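PDB 3VIQ: Swi5-dependent recombination DNA repair protein 1, which works with Swi5 in DNA recombination repair and meiotic chromosome segregation, here represented by its C-terminal domain, and interacts with the recombinase Rhp51. Local coordinates for residues Gln4-Ser7 with Arg8-Lys11. Residues are numbered along the deposited sequence; the frame is centred on the assembly and turned at random.
Sequences QLLS and RRLK. With NO3 (nitrate ion), chain G.
Four successive i to i+4 hydrogen bonds join Gln4-Ser7 to Arg8-Lys11 in one continuous stretch of alpha helix, from Arg8 N to Gln4 O, Arg9 N to Leu5 O, Leu10 N to Leu6 O and Lys11 N to Ser7 O; the shortest, Arg9 N to Leu5 O, measures 2.8 Å. Against this regular backbone the side-chain contact is concentrated in one pair three residues apart, Leu6 and Arg9, which run side by side in the same direction. Arg9 sets out with CG anti to its backbone N (chi1 179°), then bends at chi3 (69°), which brings the guanidinium round to the leucine. There CD2 of Leu6 lies oblique to the guanidinium plane of Arg9, 3.1 Å from NH2, an unusually short approach that may be strained or imprecisely placed. A water completes the link: it donates to Leu6 O at 2.7 Å and accepts from Arg9 NE at 3.1 Å, lying in the guanidinium plane at its edge. Leu6 O thereby serves both the water and Leu10 N. Near the amino end of the helix, the backbone N-H groups of Gln4 and Leu5 hold two oxygens of a nitrate, probably from the crystallisation liquor. Leu5, Leu6 and Arg9 also pack on leucines of the Swi5 chain, while Arg8 NH2 forms a salt bridge with Glu14 of that chain, consistent with the coiled coil predicted for this part of the protein, in which apolar residues and flanking charges join two chains.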
ATOM      1  N   GLN A   4     -35.241 -28.669   1.957  1.00 46.45           N
ATOM      2  CA  GLN A   4     -33.905 -29.181   2.269  1.00 47.21           C
ATOM      3  C   GLN A   4     -33.065 -29.029   1.032  1.00 45.76           C
ATOM      4  O   GLN A   4     -31.908 -28.642   1.126  1.00 45.12           O
ATOM      5  CB  GLN A   4     -33.911 -30.629   2.822  1.00 49.45           C
ATOM      6  CG  GLN A   4     -34.562 -30.693   4.220  1.00 52.24           C
ATOM      7  CD  GLN A   4     -34.638 -32.105   4.838  1.00 54.84           C
ATOM      8  OE1 GLN A   4     -33.903 -33.018   4.474  1.00 59.14           O
ATOM      9  NE2 GLN A   4     -35.512 -32.257   5.805  1.00 59.05           N
ATOM     10  N   LEU A   5     -33.645 -29.268  -0.143  1.00 45.56           N
ATOM     11  CA  LEU A   5     -32.847 -29.151  -1.389  1.00 45.51           C
ATOM     12  C   LEU A   5     -32.467 -27.698  -1.695  1.00 43.55           C
ATOM     13  O   LEU A   5     -31.370 -27.434  -2.168  1.00 42.22           O
ATOM     14  CB  LEU A   5     -33.561 -29.776  -2.595  1.00 46.08           C
ATOM     15  CG  LEU A   5     -33.536 -31.286  -2.769  1.00 47.37           C
ATOM     16  CD1 LEU A   5     -34.664 -31.680  -3.722  1.00 48.41           C
ATOM     17  CD2 LEU A   5     -32.184 -31.840  -3.266  1.00 47.29           C
ATOM     18  N   LEU A   6     -33.407 -26.782  -1.469  1.00 43.47           N
ATOM     19  CA  LEU A   6     -33.187 -25.366  -1.689  1.00 43.32           C
ATOM     20  C   LEU A   6     -32.086 -24.850  -0.776  1.00 42.74           C
ATOM     21  O   LEU A   6     -31.244 -24.038  -1.173  1.00 41.50           O
ATOM     22  CB  LEU A   6     -34.446 -24.552  -1.416  1.00 44.38           C
ATOM     23  CG  LEU A   6     -35.399 -24.339  -2.596  1.00 45.74           C
ATOM     24  CD1 LEU A   6     -36.626 -23.610  -2.102  1.00 45.46           C
ATOM     25  CD2 LEU A   6     -34.711 -23.576  -3.724  1.00 45.70           C
ATOM     26  N   SER A   7     -32.097 -25.329   0.450  1.00 43.05           N
ATOM     27  CA  SER A   7     -31.113 -24.885   1.410  1.00 43.23           C
ATOM     28  C   SER A   7     -29.745 -25.455   1.040  1.00 42.48           C
ATOM     29  O   SER A   7     -28.736 -24.789   1.169  1.00 41.03           O
ATOM     30  CB  SER A   7     -31.544 -25.276   2.811  1.00 44.04           C
ATOM     31  OG  SER A   7     -30.436 -25.140   3.657  1.00 46.24           O
ATOM     32  N   ARG A   8     -29.724 -26.667   0.519  1.00 43.08           N
ATOM     33  CA  ARG A   8     -28.467 -27.277   0.112  1.00 43.82           C
ATOM     34  C   ARG A   8     -27.946 -26.635  -1.177  1.00 42.79           C
ATOM     35  O   ARG A   8     -26.752 -26.467  -1.318  1.00 41.69           O
ATOM     36  CB  ARG A   8     -28.641 -28.774  -0.042  1.00 45.74           C
ATOM     37  CG  ARG A   8     -27.430 -29.547  -0.448  1.00 47.77           C
ATOM     38  CD  ARG A   8     -27.771 -31.060  -0.487  1.00 50.33           C
ATOM     39  NE  ARG A   8     -26.631 -31.836  -0.948  1.00 51.96           N
ATOM     40  CZ  ARG A   8     -25.652 -32.278  -0.154  1.00 55.41           C
ATOM     41  NH1 ARG A   8     -25.670 -32.044   1.172  1.00 55.92           N
ATOM     42  NH2 ARG A   8     -24.646 -32.972  -0.679  1.00 55.69           N
ATOM     43  N   ARG A   9     -28.825 -26.255  -2.101  1.00 42.28           N
ATOM     44  CA  ARG A   9     -28.349 -25.525  -3.281  1.00 42.37           C
ATOM     45  C   ARG A   9     -27.604 -24.240  -2.881  1.00 41.74           C
ATOM     46  O   ARG A   9     -26.560 -23.934  -3.430  1.00 40.18           O
ATOM     47  CB  ARG A   9     -29.492 -25.168  -4.224  1.00 42.39           C
ATOM     48  CG  ARG A   9     -29.062 -24.380  -5.462  1.00 42.27           C
ATOM     49  CD  ARG A   9     -30.238 -24.207  -6.483  1.00 42.67           C
ATOM     50  NE  ARG A   9     -31.265 -23.320  -5.984  1.00 42.36           N
ATOM     51  CZ  ARG A   9     -32.358 -22.922  -6.652  1.00 42.98           C
ATOM     52  NH1 ARG A   9     -32.598 -23.322  -7.894  1.00 42.91           N
ATOM     53  NH2 ARG A   9     -33.221 -22.105  -6.054  1.00 42.98           N
ATOM     54  N   LEU A  10     -28.164 -23.483  -1.952  1.00 41.79           N
ATOM     55  CA  LEU A  10     -27.553 -22.230  -1.561  1.00 42.72           C
ATOM     56  C   LEU A  10     -26.211 -22.479  -0.864  1.00 42.20           C
ATOM     57  O   LEU A  10     -25.254 -21.791  -1.123  1.00 41.41           O
ATOM     58  CB  LEU A  10     -28.484 -21.455  -0.661  1.00 43.88           C
ATOM     59  CG  LEU A  10     -28.325 -19.955  -0.792  1.00 46.34           C
ATOM     60  CD1 LEU A  10     -28.814 -19.503  -2.210  1.00 47.73           C
ATOM     61  CD2 LEU A  10     -29.159 -19.240   0.338  1.00 46.81           C
ATOM     62  N   LYS A  11     -26.127 -23.500  -0.029  1.00 43.34           N
ATOM     63  CA  LYS A  11     -24.870 -23.808   0.652  1.00 44.53           C
ATOM     64  C   LYS A  11     -23.808 -24.258  -0.374  1.00 42.23           C
ATOM     65  O   LYS A  11     -22.697 -23.821  -0.355  1.00 40.67           O
ATOM     66  CB  LYS A  11     -25.125 -24.866   1.718  1.00 48.08           C
ATOM     67  CG  LYS A  11     -23.925 -25.198   2.579  1.00 51.49           C
ATOM     68  CD  LYS A  11     -24.357 -25.764   3.970  1.00 54.37           C
ATOM     69  CE  LYS A  11     -24.998 -27.166   3.899  1.00 57.47           C
ATOM     70  NZ  LYS A  11     -24.013 -28.291   4.097  1.00 59.68           N
TER
HETATM   71  N   NO3 G  13     -36.532 -31.873   0.735  1.00 54.82           N
HETATM   72  O1  NO3 G  13     -35.923 -31.364  -0.423  1.00 55.35           O
HETATM   73  O2  NO3 G  13     -37.131 -31.010   1.633  1.00 52.32           O
HETATM   74  O3  NO3 G  13     -36.552 -33.247   1.002  1.00 58.90           O
HETATM   75  O   HOH W   1     -31.644 -22.193  -3.109  1.00 49.87           O